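PDB 2ZZJ: glucuronan lyase A from Trichoderma reesei, which probably cleaves the polysaccharide beta-1,4-glucuronan as an endo-acting lyase, folding as a beta-jelly roll that binds a calcium ion. Local coordinates for residues A[35-40]-A[220-225]; A[8-13]-A[24-29]; A[71-76]-A[151-156]; A[53-58]-A[194-199]. All blocks are in the same frame, centred on the assembly; numbering follows the deposited sequence.

Contact 1: residues A[35-40]-A[220-225]; sequences TSALKM and WYDEVA. With CA (calcium ion), chain B.
L38 and Y221 exchange two backbone hydrogen bonds across neighbouring antiparallel strands of the beta-jelly roll. L38 N meets Y221 O at 2.9 Å, almost straight (173° at the hydrogen), and Y221 N meets L38 O at 2.8 Å. The tight part lies on the face carrying Y221. There M40 crosses the phenol at about a right angle, and SD approaches Y221 CD2 to 3.7 Å in an oblique Met-aromatic contact; the Y221 hydroxyl is held by I89 O of the opposing sheet. The other face is the more solvent-exposed side, at the K39 end. K39 and W220, a non-hydrogen-bonded pair, lie alongside each other and point the same way. With CG anti to the backbone N (chi1 -179°), the K39 methylenes pass over one face of the indole, and K39 CG stands 3.9 Å from the centroid of the W220 five-membered ring. A bend about the CG-CD bond (chi3 64°) then leads the ammonium away from the opposite strand, on the one touching residue that is partly exposed. Beyond D222 a G1 beta bulge at E223 and V224 faces strand 2-6. Where the loop at S36 leads into strand 37-40, beside D222, sits the calcium ion, gripped by both carboxylate oxygens of D222 and by S36 O at 2.4 Å. D7 O, K33 O and two waters complete seven ligand atoms, and E223 OE2 accepts a hydrogen from one of those waters. The bond from D222 OD2 to calcium, 2.6 Å, is slightly longer than that from OD1.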
loop_
_atom_site.group_PDB
_atom_site.type_symbol
_atom_site.label_atom_id
_atom_site.label_comp_id
_atom_site.label_asym_id
_atom_site.label_seq_id
_atom_site.Cartn_x
_atom_site.Cartn_y
_atom_site.Cartn_z
ATOM N N THR A 35 14.622 -5.271 16.806
ATOM C CA THR A 35 14.680 -4.140 17.737
ATOM C C THR A 35 14.334 -2.819 17.072
ATOM O O THR A 35 14.557 -1.745 17.642
ATOM C CB THR A 35 16.111 -4.010 18.350
ATOM O OG1 THR A 35 17.059 -3.805 17.297
ATOM C CG2 THR A 35 16.487 -5.268 19.081
ATOM N N SER A 36 13.795 -2.877 15.855
ATOM C CA SER A 36 13.529 -1.667 15.112
ATOM C C SER A 36 12.241 -1.814 14.327
ATOM O O SER A 36 11.927 -2.912 13.856
ATOM C CB SER A 36 14.667 -1.418 14.135
ATOM O OG SER A 36 14.604 -0.085 13.673
ATOM N N ALA A 37 11.507 -0.718 14.200
ATOM C CA ALA A 37 10.409 -0.647 13.215
ATOM C C ALA A 37 10.324 0.783 12.687
ATOM O O ALA A 37 11.034 1.663 13.183
ATOM C CB ALA A 37 9.116 -1.080 13.850
ATOM N N LEU A 38 9.436 1.033 11.726
ATOM C CA LEU A 38 9.246 2.373 11.199
ATOM C C LEU A 38 7.940 2.924 11.678
ATOM O O LEU A 38 6.958 2.193 11.705
ATOM C CB LEU A 38 9.255 2.364 9.675
ATOM C CG LEU A 38 10.594 1.963 9.052
ATOM C CD1 LEU A 38 10.485 1.852 7.522
ATOM C CD2 LEU A 38 11.710 2.962 9.429
ATOM N N LYS A 39 7.938 4.199 12.073
ATOM C CA LYS A 39 6.711 4.895 12.472
ATOM C C LYS A 39 6.407 5.970 11.434
ATOM O O LYS A 39 7.264 6.812 11.142
ATOM C CB LYS A 39 6.871 5.535 13.853
ATOM C CG LYS A 39 5.610 6.260 14.325
ATOM C CD LYS A 39 5.764 6.824 15.736
ATOM C CE LYS A 39 6.858 7.894 15.774
ATOM N NZ LYS A 39 6.667 8.702 17.045
ATOM N N MET A 40 5.206 5.936 10.853
ATOM C CA MET A 40 4.768 6.950 9.897
ATOM C C MET A 40 3.673 7.771 10.566
ATOM O O MET A 40 2.753 7.199 11.166
ATOM C CB MET A 40 4.175 6.319 8.625
ATOM C CG MET A 40 5.205 5.811 7.598
ATOM S SD MET A 40 6.326 4.629 8.301
ATOM C CE MET A 40 6.891 3.853 6.781
ATOM N N TRP A 220 2.587 2.123 12.263
ATOM C CA TRP A 220 3.925 1.540 12.315
ATOM C C TRP A 220 4.033 0.435 11.257
ATOM O O TRP A 220 3.006 -0.171 10.897
ATOM C CB TRP A 220 4.198 0.938 13.685
ATOM C CG TRP A 220 4.365 1.944 14.786
ATOM C CD1 TRP A 220 5.540 2.314 15.400
ATOM C CD2 TRP A 220 3.343 2.726 15.384
ATOM N NE1 TRP A 220 5.292 3.273 16.387
ATOM C CE2 TRP A 220 3.950 3.535 16.384
ATOM C CE3 TRP A 220 1.965 2.825 15.184
ATOM C CZ2 TRP A 220 3.221 4.432 17.152
ATOM C CZ3 TRP A 220 1.234 3.712 15.990
ATOM C CH2 TRP A 220 1.864 4.497 16.946
ATOM N N TYR A 221 5.257 0.184 10.767
ATOM C CA TYR A 221 5.514 -0.855 9.781
ATOM C C TYR A 221 6.759 -1.623 10.155
ATOM O O TYR A 221 7.673 -1.073 10.797
ATOM C CB TYR A 221 5.765 -0.232 8.406
ATOM C CG TYR A 221 4.546 0.393 7.798
ATOM C CD1 TYR A 221 3.757 -0.338 6.899
ATOM C CD2 TYR A 221 4.169 1.681 8.119
ATOM C CE1 TYR A 221 2.590 0.242 6.308
ATOM C CE2 TYR A 221 3.000 2.272 7.553
ATOM C CZ TYR A 221 2.250 1.547 6.649
ATOM O OH TYR A 221 1.165 2.177 6.084
ATOM N N ASP A 222 6.838 -2.851 9.687
ATOM C CA ASP A 222 8.029 -3.668 9.909
ATOM C C ASP A 222 8.032 -4.846 8.946
ATOM O O ASP A 222 6.997 -5.175 8.362
ATOM C CB ASP A 222 7.994 -4.168 11.359
ATOM C CG ASP A 222 9.380 -4.574 11.889
ATOM O OD1 ASP A 222 10.381 -4.562 11.117
ATOM O OD2 ASP A 222 9.431 -4.910 13.080
ATOM N N GLU A 223 9.189 -5.510 8.834
ATOM C CA GLU A 223 9.287 -6.794 8.219
ATOM C C GLU A 223 8.645 -6.797 6.804
ATOM O O GLU A 223 7.697 -7.542 6.545
ATOM C CB GLU A 223 8.642 -7.854 9.168
ATOM C CG GLU A 223 9.075 -9.274 8.945
ATOM C CD GLU A 223 10.562 -9.554 9.306
ATOM O OE1 GLU A 223 10.924 -10.735 9.119
ATOM O OE2 GLU A 223 11.343 -8.642 9.724
ATOM N N VAL A 224 9.167 -5.950 5.916
ATOM C CA VAL A 224 8.659 -5.849 4.546
ATOM C C VAL A 224 9.544 -6.681 3.636
ATOM O O VAL A 224 10.785 -6.670 3.796
ATOM C CB VAL A 224 8.655 -4.371 4.040
ATOM C CG1 VAL A 224 7.935 -4.262 2.668
ATOM C CG2 VAL A 224 7.974 -3.424 5.071
ATOM N N ALA A 225 8.935 -7.392 2.686
ATOM C CA ALA A 225 9.687 -8.281 1.792
ATOM C C ALA A 225 8.975 -8.426 0.457
ATOM O O ALA A 225 7.718 -8.340 0.398
ATOM C CB ALA A 225 9.882 -9.692 2.428
HETATM CA CA CA B . 12.015 -5.071 12.861
HETATM O O HOH W 1 14.434 -4.883 13.398
HETATM O O HOH W 2 12.324 -7.176 11.729
#

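Contact 2: residues A[8-13]-A[24-29]; sequences GHLNGW and VSEVSN
H9 and L10 lead into a type II beta turn from L10 to W13, with G12 at the position of positive phi (111°), and this loop lies beside strand 24-27 with H9 CA 6.1 Å from E26 CA. The link between them is one carboxylate oxygen. E26 reaches across on an extended chain, its CG anti to the carbonyl carbon (chi1 -54°), and OE2 accepts L10 N at 2.7 Å through its anti lone pair, close to straight at 171°. A water 3.1 Å from N11 N accepts its hydrogen and donates to E26 OE2, so the same oxygen is tied to two successive amides, one directly and one through the water. The H9 ring comes edge-on: its CD2 is 3.4 Å from E26 OE2, with the carboxylate plane turned far from that of the imidazole, while ND1 is held by D7 OD1. Below the polar grip the contact is aliphatic. L10 CG packs against E26 CG at 3.8 Å, and L10 CD2 touches V24 CG1 at 4.1 Å. The polar part lies at the surface, whereas V24 is buried. Strand 23-27 is bonded on through S25 and V27 to strand 37-43, V24 packs against strands 15-18 and 53-63, and the W13 indole dips inward between L38, V56 and V224, so the loop spans from the sheet edge into the space between the two sheets.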
loop_
_atom_site.group_PDB
_atom_site.type_symbol
_atom_site.label_atom_id
_atom_site.label_comp_id
_atom_site.label_asym_id
_atom_site.label_seq_id
_atom_site.Cartn_x
_atom_site.Cartn_y
_atom_site.Cartn_z
ATOM N N GLY A 8 12.629 -2.995 9.174
ATOM C CA GLY A 8 12.114 -1.844 9.944
ATOM C C GLY A 8 13.205 -0.815 10.188
ATOM O O GLY A 8 13.359 -0.326 11.309
ATOM N N HIS A 9 13.927 -0.466 9.124
ATOM C CA HIS A 9 14.985 0.547 9.142
ATOM C C HIS A 9 14.893 1.449 7.900
ATOM O O HIS A 9 14.393 1.055 6.830
ATOM C CB HIS A 9 16.365 -0.130 9.144
ATOM C CG HIS A 9 16.839 -0.566 10.500
ATOM N ND1 HIS A 9 16.897 -1.890 10.882
ATOM C CD2 HIS A 9 17.267 0.154 11.569
ATOM C CE1 HIS A 9 17.352 -1.967 12.119
ATOM N NE2 HIS A 9 17.571 -0.738 12.563
ATOM N N LEU A 10 15.406 2.664 8.030
ATOM C CA LEU A 10 15.447 3.561 6.923
ATOM C C LEU A 10 16.349 3.013 5.832
ATOM O O LEU A 10 16.072 3.187 4.651
ATOM C CB LEU A 10 15.941 4.946 7.369
ATOM C CG LEU A 10 14.948 5.733 8.247
ATOM C CD1 LEU A 10 15.580 7.082 8.652
ATOM C CD2 LEU A 10 13.616 5.933 7.526
ATOM N N ASN A 11 17.423 2.336 6.225
ATOM C CA ASN A 11 18.357 1.837 5.209
ATOM C C ASN A 11 17.678 0.851 4.252
ATOM O O ASN A 11 16.994 -0.076 4.717
ATOM C CB ASN A 11 19.556 1.167 5.838
ATOM C CG ASN A 11 20.677 0.922 4.805
ATOM O OD1 ASN A 11 20.725 1.573 3.751
ATOM N ND2 ASN A 11 21.534 -0.026 5.081
ATOM N N GLY A 12 17.840 1.074 2.953
ATOM C CA GLY A 12 17.453 0.080 1.957
ATOM C C GLY A 12 16.272 0.530 1.145
ATOM O O GLY A 12 15.993 -0.045 0.105
ATOM N N TRP A 13 15.548 1.540 1.631
ATOM C CA TRP A 13 14.461 2.146 0.856
ATOM C C TRP A 13 15.095 3.175 -0.061
ATOM O O TRP A 13 16.041 3.857 0.344
ATOM C CB TRP A 13 13.474 2.853 1.780
ATOM C CG TRP A 13 12.841 1.918 2.745
ATOM C CD1 TRP A 13 13.145 1.770 4.065
ATOM C CD2 TRP A 13 11.781 0.998 2.464
ATOM N NE1 TRP A 13 12.334 0.804 4.629
ATOM C CE2 TRP A 13 11.502 0.306 3.654
ATOM C CE3 TRP A 13 11.040 0.695 1.312
ATOM C CZ2 TRP A 13 10.488 -0.679 3.739
ATOM C CZ3 TRP A 13 10.032 -0.288 1.398
ATOM C CH2 TRP A 13 9.771 -0.952 2.613
ATOM N N VAL A 24 8.535 10.173 9.170
ATOM C CA VAL A 24 8.868 8.752 9.009
ATOM C C VAL A 24 10.140 8.589 9.813
ATOM O O VAL A 24 11.173 9.231 9.505
ATOM C CB VAL A 24 9.161 8.359 7.538
ATOM C CG1 VAL A 24 9.639 6.893 7.434
ATOM C CG2 VAL A 24 7.926 8.568 6.619
ATOM N N SER A 25 10.098 7.763 10.840
ATOM C CA SER A 25 11.272 7.603 11.688
ATOM C C SER A 25 11.450 6.168 12.142
ATOM O O SER A 25 10.497 5.377 12.082
ATOM C CB SER A 25 11.144 8.525 12.905
ATOM O OG SER A 25 10.010 8.165 13.660
ATOM N N GLU A 26 12.656 5.830 12.608
ATOM C CA GLU A 26 12.894 4.522 13.236
ATOM C C GLU A 26 12.621 4.585 14.713
ATOM O O GLU A 26 13.000 5.567 15.376
ATOM C CB GLU A 26 14.354 4.076 13.036
ATOM C CG GLU A 26 14.773 4.078 11.644
ATOM C CD GLU A 26 16.210 3.654 11.469
ATOM O OE1 GLU A 26 16.995 3.752 12.449
ATOM O OE2 GLU A 26 16.559 3.246 10.352
ATOM N N VAL A 27 11.946 3.555 15.237
ATOM C CA VAL A 27 11.635 3.470 16.656
ATOM C C VAL A 27 12.047 2.094 17.162
ATOM O O VAL A 27 12.204 1.166 16.366
ATOM C CB VAL A 27 10.116 3.721 16.920
ATOM C CG1 VAL A 27 9.700 5.099 16.391
ATOM C CG2 VAL A 27 9.227 2.587 16.287
ATOM N N SER A 28 12.250 1.977 18.476
ATOM C CA SER A 28 12.589 0.715 19.109
ATOM C C SER A 28 11.584 0.271 20.174
ATOM O O SER A 28 11.719 -0.825 20.748
ATOM C CB SER A 28 14.029 0.780 19.675
ATOM O OG SER A 28 14.227 1.997 20.400
ATOM N N ASN A 29 10.566 1.095 20.424
ATOM C CA ASN A 29 9.556 0.790 21.459
ATOM C C ASN A 29 8.311 0.070 20.986
ATOM O O ASN A 29 7.634 -0.579 21.776
ATOM C CB ASN A 29 9.140 2.051 22.234
ATOM C CG ASN A 29 8.517 3.122 21.342
ATOM O OD1 ASN A 29 8.791 3.195 20.134
ATOM N ND2 ASN A 29 7.691 3.983 21.947
HETATM O O HOH W 3 18.561 2.368 9.083
#

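Contact 3: residues A[71-76]-A[151-156]; sequences GFAFRL and WHRVVL
R75 and W151 meet at the end of an antiparallel strand pair. Following the arginine outward, CB stands over the W151 six-membered ring, 3.8 Å from the centroid. CG passes W151 N at 4.1 Å, and CD lies over the same face, 3.8 Å from W151 NE1. The chain stays extended, with CG anti to the backbone N (chi1 -180°), and ends in a guanidinium inclined at 53° to the indole plane. The tip forms a cation-pi contact with W220, and NH1 binds a citric acid probably left from crystallisation. An alanine at W151 would strip the face from under R75 CB and CD, which would probably set the guanidinium freer to turn and open a gap beside A73, whose CB touches W151 CE3 at 3.8 Å. The W151 carbonyl is held by R153 NH1 at 3.1 Å, while R153 NE forms a salt bridge with D236. F72 with V154 and F74 with H152 are hydrogen-bonded pairs, two bonds each. On their side of the sheet V154 serves two rings: CB lies over one face of F72, 4.0 Å from its centroid, and CG2 meets the edge of F74 at CE2, 3.7 Å away. F74 CG, in the crowded position between backbone N and carbonyl carbon (chi1 80°), swings the ring toward the opposite strand and under H152 CB. Both ring nitrogens of H152 are bonded, to D173 and S147. Strand 66-76 runs between 152-160 and 216-227, strand 166-172 flanks 152-160 beyond, and the F72 and F74 face packs against strand 86-95 of the second sheet.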
loop_
_atom_site.group_PDB
_atom_site.type_symbol
_atom_site.label_atom_id
_atom_site.label_comp_id
_atom_site.label_asym_id
_atom_site.label_seq_id
_atom_site.Cartn_x
_atom_site.Cartn_y
_atom_site.Cartn_z
ATOM N N GLY A 71 5.010 -9.011 1.385
ATOM C CA GLY A 71 4.597 -9.194 2.779
ATOM C C GLY A 71 4.982 -7.936 3.554
ATOM O O GLY A 71 6.026 -7.310 3.271
ATOM N N PHE A 72 4.172 -7.557 4.527
ATOM C CA PHE A 72 4.581 -6.511 5.491
ATOM C C PHE A 72 3.775 -6.631 6.746
ATOM O O PHE A 72 2.667 -7.231 6.738
ATOM C CB PHE A 72 4.478 -5.103 4.935
ATOM C CG PHE A 72 3.078 -4.706 4.510
ATOM C CD1 PHE A 72 2.298 -3.911 5.340
ATOM C CD2 PHE A 72 2.563 -5.128 3.278
ATOM C CE1 PHE A 72 0.982 -3.518 4.948
ATOM C CE2 PHE A 72 1.267 -4.759 2.877
ATOM C CZ PHE A 72 0.480 -3.962 3.714
ATOM N N ALA A 73 4.343 -6.109 7.834
ATOM C CA ALA A 73 3.548 -5.993 9.041
ATOM C C ALA A 73 3.181 -4.530 9.241
ATOM O O ALA A 73 3.975 -3.641 8.926
ATOM C CB ALA A 73 4.327 -6.516 10.247
ATOM N N PHE A 74 1.998 -4.269 9.769
ATOM C CA PHE A 74 1.595 -2.888 10.114
ATOM C C PHE A 74 0.756 -2.863 11.384
ATOM O O PHE A 74 0.201 -3.884 11.785
ATOM C CB PHE A 74 0.850 -2.194 8.958
ATOM C CG PHE A 74 -0.603 -2.591 8.853
ATOM C CD1 PHE A 74 -1.592 -1.825 9.465
ATOM C CD2 PHE A 74 -0.963 -3.784 8.192
ATOM C CE1 PHE A 74 -2.967 -2.207 9.391
ATOM C CE2 PHE A 74 -2.343 -4.193 8.117
ATOM C CZ PHE A 74 -3.317 -3.395 8.721
ATOM N N ARG A 75 0.670 -1.683 11.991
ATOM C CA ARG A 75 0.008 -1.511 13.263
ATOM C C ARG A 75 -0.586 -0.115 13.298
ATOM O O ARG A 75 0.112 0.872 13.056
ATOM C CB ARG A 75 1.037 -1.655 14.381
ATOM C CG ARG A 75 0.443 -1.492 15.785
ATOM C CD ARG A 75 1.584 -1.420 16.773
ATOM N NE ARG A 75 1.120 -1.385 18.161
ATOM C CZ ARG A 75 0.804 -0.270 18.809
ATOM N NH1 ARG A 75 0.870 0.891 18.200
ATOM N NH2 ARG A 75 0.424 -0.320 20.085
ATOM N N LEU A 76 -1.888 -0.028 13.585
ATOM C CA LEU A 76 -2.486 1.274 13.840
ATOM C C LEU A 76 -2.252 1.646 15.293
ATOM O O LEU A 76 -2.167 0.765 16.161
ATOM C CB LEU A 76 -3.983 1.235 13.615
ATOM C CG LEU A 76 -4.481 0.673 12.276
ATOM C CD1 LEU A 76 -6.015 0.631 12.208
ATOM C CD2 LEU A 76 -3.912 1.493 11.113
ATOM N N TRP A 151 -0.159 -5.551 15.963
ATOM C CA TRP A 151 0.545 -5.834 14.687
ATOM C C TRP A 151 -0.265 -6.790 13.831
ATOM O O TRP A 151 -0.634 -7.909 14.283
ATOM C CB TRP A 151 1.926 -6.430 14.933
ATOM C CG TRP A 151 2.914 -5.403 15.384
ATOM C CD1 TRP A 151 3.333 -5.141 16.670
ATOM C CD2 TRP A 151 3.578 -4.478 14.543
ATOM N NE1 TRP A 151 4.244 -4.115 16.660
ATOM C CE2 TRP A 151 4.416 -3.690 15.361
ATOM C CE3 TRP A 151 3.540 -4.226 13.157
ATOM C CZ2 TRP A 151 5.218 -2.670 14.841
ATOM C CZ3 TRP A 151 4.336 -3.229 12.643
ATOM C CH2 TRP A 151 5.168 -2.454 13.488
ATOM N N HIS A 152 -0.533 -6.381 12.602
ATOM C CA HIS A 152 -1.166 -7.234 11.596
ATOM C C HIS A 152 -0.187 -7.555 10.478
ATOM O O HIS A 152 0.738 -6.812 10.269
ATOM C CB HIS A 152 -2.390 -6.535 11.024
ATOM C CG HIS A 152 -3.425 -6.252 12.068
ATOM N ND1 HIS A 152 -4.093 -7.260 12.743
ATOM C CD2 HIS A 152 -3.898 -5.082 12.560
ATOM C CE1 HIS A 152 -4.929 -6.715 13.613
ATOM N NE2 HIS A 152 -4.853 -5.394 13.506
ATOM N N ARG A 153 -0.394 -8.681 9.802
ATOM C CA ARG A 153 0.551 -9.186 8.854
ATOM C C ARG A 153 -0.182 -9.476 7.574
ATOM O O ARG A 153 -1.161 -10.249 7.565
ATOM C CB ARG A 153 1.221 -10.485 9.383
ATOM C CG ARG A 153 2.079 -10.292 10.659
ATOM C CD ARG A 153 1.261 -10.394 11.967
ATOM N NE ARG A 153 0.613 -11.698 12.147
ATOM C CZ ARG A 153 -0.465 -11.889 12.922
ATOM N NH1 ARG A 153 -1.024 -10.859 13.578
ATOM N NH2 ARG A 153 -1.002 -13.102 13.028
ATOM N N VAL A 154 0.315 -8.889 6.483
ATOM C CA VAL A 154 -0.364 -8.920 5.189
ATOM C C VAL A 154 0.572 -9.613 4.215
ATOM O O VAL A 154 1.784 -9.306 4.185
ATOM C CB VAL A 154 -0.679 -7.485 4.650
ATOM C CG1 VAL A 154 -1.241 -7.536 3.217
ATOM C CG2 VAL A 154 -1.653 -6.737 5.579
ATOM N N VAL A 155 0.026 -10.584 3.477
ATOM C CA VAL A 155 0.765 -11.217 2.390
ATOM C C VAL A 155 -0.098 -11.127 1.131
ATOM O O VAL A 155 -1.330 -11.413 1.184
ATOM C CB VAL A 155 1.159 -12.675 2.680
ATOM C CG1 VAL A 155 1.886 -13.292 1.445
ATOM C CG2 VAL A 155 2.050 -12.792 3.944
ATOM N N LEU A 156 0.527 -10.689 0.034
ATOM C CA LEU A 156 -0.128 -10.658 -1.269
ATOM C C LEU A 156 0.577 -11.640 -2.186
ATOM O O LEU A 156 1.810 -11.715 -2.214
ATOM C CB LEU A 156 -0.060 -9.266 -1.908
ATOM C CG LEU A 156 -0.312 -8.039 -1.018
ATOM C CD1 LEU A 156 -0.039 -6.746 -1.813
ATOM C CD2 LEU A 156 -1.708 -8.054 -0.551
#

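Contact 4: residues A[53-58]-A[194-199]; sequences HSEVDH and QFRVGL
The guanidinium of R196 is ringed by E55, D57 and Q194. Near one edge, but tilted from the guanidinium plane, E55 OE1 takes NH1 at 3.1 Å on its syn side, the hydrogen bond of a salt bridge, with the carboxylate nearly perpendicular (84°) to the guanidinium. At another edge, in plane, Q194 OE1 accepts both NE at 2.8 Å and NH2 at 3.0 Å, a side-on grip to a single oxygen. D57 runs alongside, its carboxylate only 9° from the guanidinium plane; OD1 lies 3.4 Å from R196 NE but well out of plane, so charge alone binds them. R196 CG lies anti to the carbonyl carbon (chi1 -57°), and the chain, extended to NE, carries the guanidinium to Q194 and E55. Both acids have a second basic partner in R17, and E55 OE2 also takes Q91. A leucine in place of R196 would remove all three N-H contacts, probably leaving E55 and D57 without one of their two basic partners and the Q194 amide free to turn. On the other face V56 CG2 touches V197 CG2 at 3.6 Å, while F195 stacks on F92 and H58 on F4. Backbone bonds pair V56 with V197 and H58 with F195; H58 N bonds F195 O at 2.8 Å. The chain then turns a corner at G198, where a beta carbon would run into S54 O, and resumes with S54 N on L199 O at 2.7 Å. A charged network on one face and a largely apolar face turned to the opposing sheet, through Y221 and V224, suit a beta-jelly roll sandwich.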
loop_
_atom_site.group_PDB
_atom_site.type_symbol
_atom_site.label_atom_id
_atom_site.label_comp_id
_atom_site.label_asym_id
_atom_site.label_seq_id
_atom_site.Cartn_x
_atom_site.Cartn_y
_atom_site.Cartn_z
ATOM N N HIS A 53 1.223 12.237 2.125
ATOM C CA HIS A 53 1.952 10.957 2.046
ATOM C C HIS A 53 3.064 10.923 3.073
ATOM O O HIS A 53 3.919 11.819 3.111
ATOM C CB HIS A 53 2.672 10.820 0.705
ATOM C CG HIS A 53 1.790 10.728 -0.487
ATOM N ND1 HIS A 53 1.361 11.842 -1.180
ATOM C CD2 HIS A 53 1.344 9.656 -1.181
ATOM C CE1 HIS A 53 0.668 11.459 -2.231
ATOM N NE2 HIS A 53 0.645 10.138 -2.259
ATOM N N SER A 54 3.099 9.875 3.885
ATOM C CA SER A 54 4.305 9.564 4.678
ATOM C C SER A 54 4.674 8.115 4.322
ATOM O O SER A 54 4.085 7.181 4.859
ATOM C CB SER A 54 4.054 9.707 6.173
ATOM O OG SER A 54 3.966 11.058 6.574
ATOM N N GLU A 55 5.614 7.929 3.394
ATOM C CA GLU A 55 5.841 6.621 2.757
ATOM C C GLU A 55 7.342 6.346 2.570
ATOM O O GLU A 55 8.168 7.287 2.581
ATOM C CB GLU A 55 5.181 6.566 1.355
ATOM C CG GLU A 55 3.631 6.510 1.353
ATOM C CD GLU A 55 3.036 6.653 -0.038
ATOM O OE1 GLU A 55 3.596 7.434 -0.865
ATOM O OE2 GLU A 55 2.016 5.981 -0.320
ATOM N N VAL A 56 7.674 5.064 2.432
ATOM C CA VAL A 56 8.996 4.663 1.976
ATOM C C VAL A 56 8.816 3.864 0.706
ATOM O O VAL A 56 7.829 3.131 0.564
ATOM C CB VAL A 56 9.763 3.871 3.024
ATOM C CG1 VAL A 56 10.112 4.803 4.200
ATOM C CG2 VAL A 56 8.906 2.627 3.524
ATOM N N ASP A 57 9.740 4.048 -0.255
ATOM C CA ASP A 57 9.534 3.516 -1.612
ATOM C C ASP A 57 10.550 2.429 -1.893
ATOM O O ASP A 57 11.756 2.599 -1.604
ATOM C CB ASP A 57 9.742 4.569 -2.720
ATOM C CG ASP A 57 8.757 5.730 -2.670
ATOM O OD1 ASP A 57 7.846 5.722 -1.815
ATOM O OD2 ASP A 57 8.961 6.696 -3.484
ATOM N N HIS A 58 10.065 1.327 -2.450
ATOM C CA HIS A 58 10.918 0.313 -3.060
ATOM C C HIS A 58 10.632 0.397 -4.545
ATOM O O HIS A 58 9.587 -0.035 -4.992
ATOM C CB HIS A 58 10.573 -1.084 -2.551
ATOM C CG HIS A 58 11.303 -2.185 -3.257
ATOM N ND1 HIS A 58 12.671 -2.355 -3.149
ATOM C CD2 HIS A 58 10.862 -3.186 -4.053
ATOM C CE1 HIS A 58 13.041 -3.408 -3.860
ATOM N NE2 HIS A 58 11.968 -3.924 -4.425
ATOM N N GLN A 194 6.409 1.092 -8.587
ATOM C CA GLN A 194 7.041 1.092 -7.272
ATOM C C GLN A 194 6.124 0.364 -6.298
ATOM O O GLN A 194 4.919 0.294 -6.511
ATOM C CB GLN A 194 7.221 2.509 -6.756
ATOM C CG GLN A 194 7.867 3.484 -7.722
ATOM C CD GLN A 194 7.909 4.850 -7.147
ATOM O OE1 GLN A 194 7.102 5.200 -6.281
ATOM N NE2 GLN A 194 8.852 5.666 -7.622
ATOM N N PHE A 195 6.714 -0.186 -5.238
ATOM C CA PHE A 195 5.935 -0.726 -4.125
ATOM C C PHE A 195 6.228 0.215 -2.971
ATOM O O PHE A 195 7.390 0.360 -2.548
ATOM C CB PHE A 195 6.395 -2.142 -3.812
ATOM C CG PHE A 195 5.746 -2.734 -2.592
ATOM C CD1 PHE A 195 4.374 -2.568 -2.358
ATOM C CD2 PHE A 195 6.520 -3.448 -1.666
ATOM C CE1 PHE A 195 3.747 -3.135 -1.219
ATOM C CE2 PHE A 195 5.902 -4.027 -0.500
ATOM C CZ PHE A 195 4.536 -3.863 -0.287
ATOM N N ARG A 196 5.191 0.896 -2.489
ATOM C CA ARG A 196 5.348 1.806 -1.369
ATOM C C ARG A 196 4.588 1.291 -0.153
ATOM O O ARG A 196 3.456 0.755 -0.283
ATOM C CB ARG A 196 4.787 3.178 -1.703
ATOM C CG ARG A 196 5.399 3.811 -2.944
ATOM C CD ARG A 196 4.874 5.200 -3.026
ATOM N NE ARG A 196 5.376 5.887 -4.211
ATOM C CZ ARG A 196 4.924 7.072 -4.605
ATOM N NH1 ARG A 196 3.965 7.702 -3.904
ATOM N NH2 ARG A 196 5.421 7.614 -5.710
ATOM N N VAL A 197 5.195 1.458 1.022
ATOM C CA VAL A 197 4.422 1.263 2.255
ATOM C C VAL A 197 4.422 2.559 3.060
ATOM O O VAL A 197 5.436 3.286 3.117
ATOM C CB VAL A 197 4.838 0.001 3.112
ATOM C CG1 VAL A 197 4.738 -1.308 2.296
ATOM C CG2 VAL A 197 6.217 0.186 3.778
ATOM N N GLY A 198 3.292 2.871 3.683
ATOM C CA GLY A 198 3.238 4.064 4.502
ATOM C C GLY A 198 1.863 4.687 4.578
ATOM O O GLY A 198 0.956 4.324 3.814
ATOM N N LEU A 199 1.743 5.638 5.498
ATOM C CA LEU A 199 0.447 6.281 5.764
ATOM C C LEU A 199 0.246 7.368 4.722
ATOM O O LEU A 199 1.018 8.351 4.673
ATOM C CB LEU A 199 0.449 6.877 7.176
ATOM C CG LEU A 199 -0.808 7.711 7.531
ATOM C CD1 LEU A 199 -2.134 6.882 7.388
ATOM C CD2 LEU A 199 -0.634 8.210 8.930
HETATM O O HOH W 4 0.343 4.341 1.110
#

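Contacts 1, 3 and 4 are buried strand pairings, whereas contact 2 lies at the surface and joins a loop to a strand. Contacts 1 to 3 reach the same sheet: D222 O with A73 N and W220 N with R75 O join contact 1 to contact 3, and K39 N with S25 O joins it to contact 2. Contact 4 belongs to the opposing sheet and meets the first sheet through Y221 and V224 and the loop of contact 2 through W13. The chemistry follows place: a calcium ion bound by carboxylate and carbonyl oxygens in contact 1, a carboxylate and water on backbone amides in contact 2, aromatic and aliphatic packing in contact 3, an arginine-acid network in contact 4.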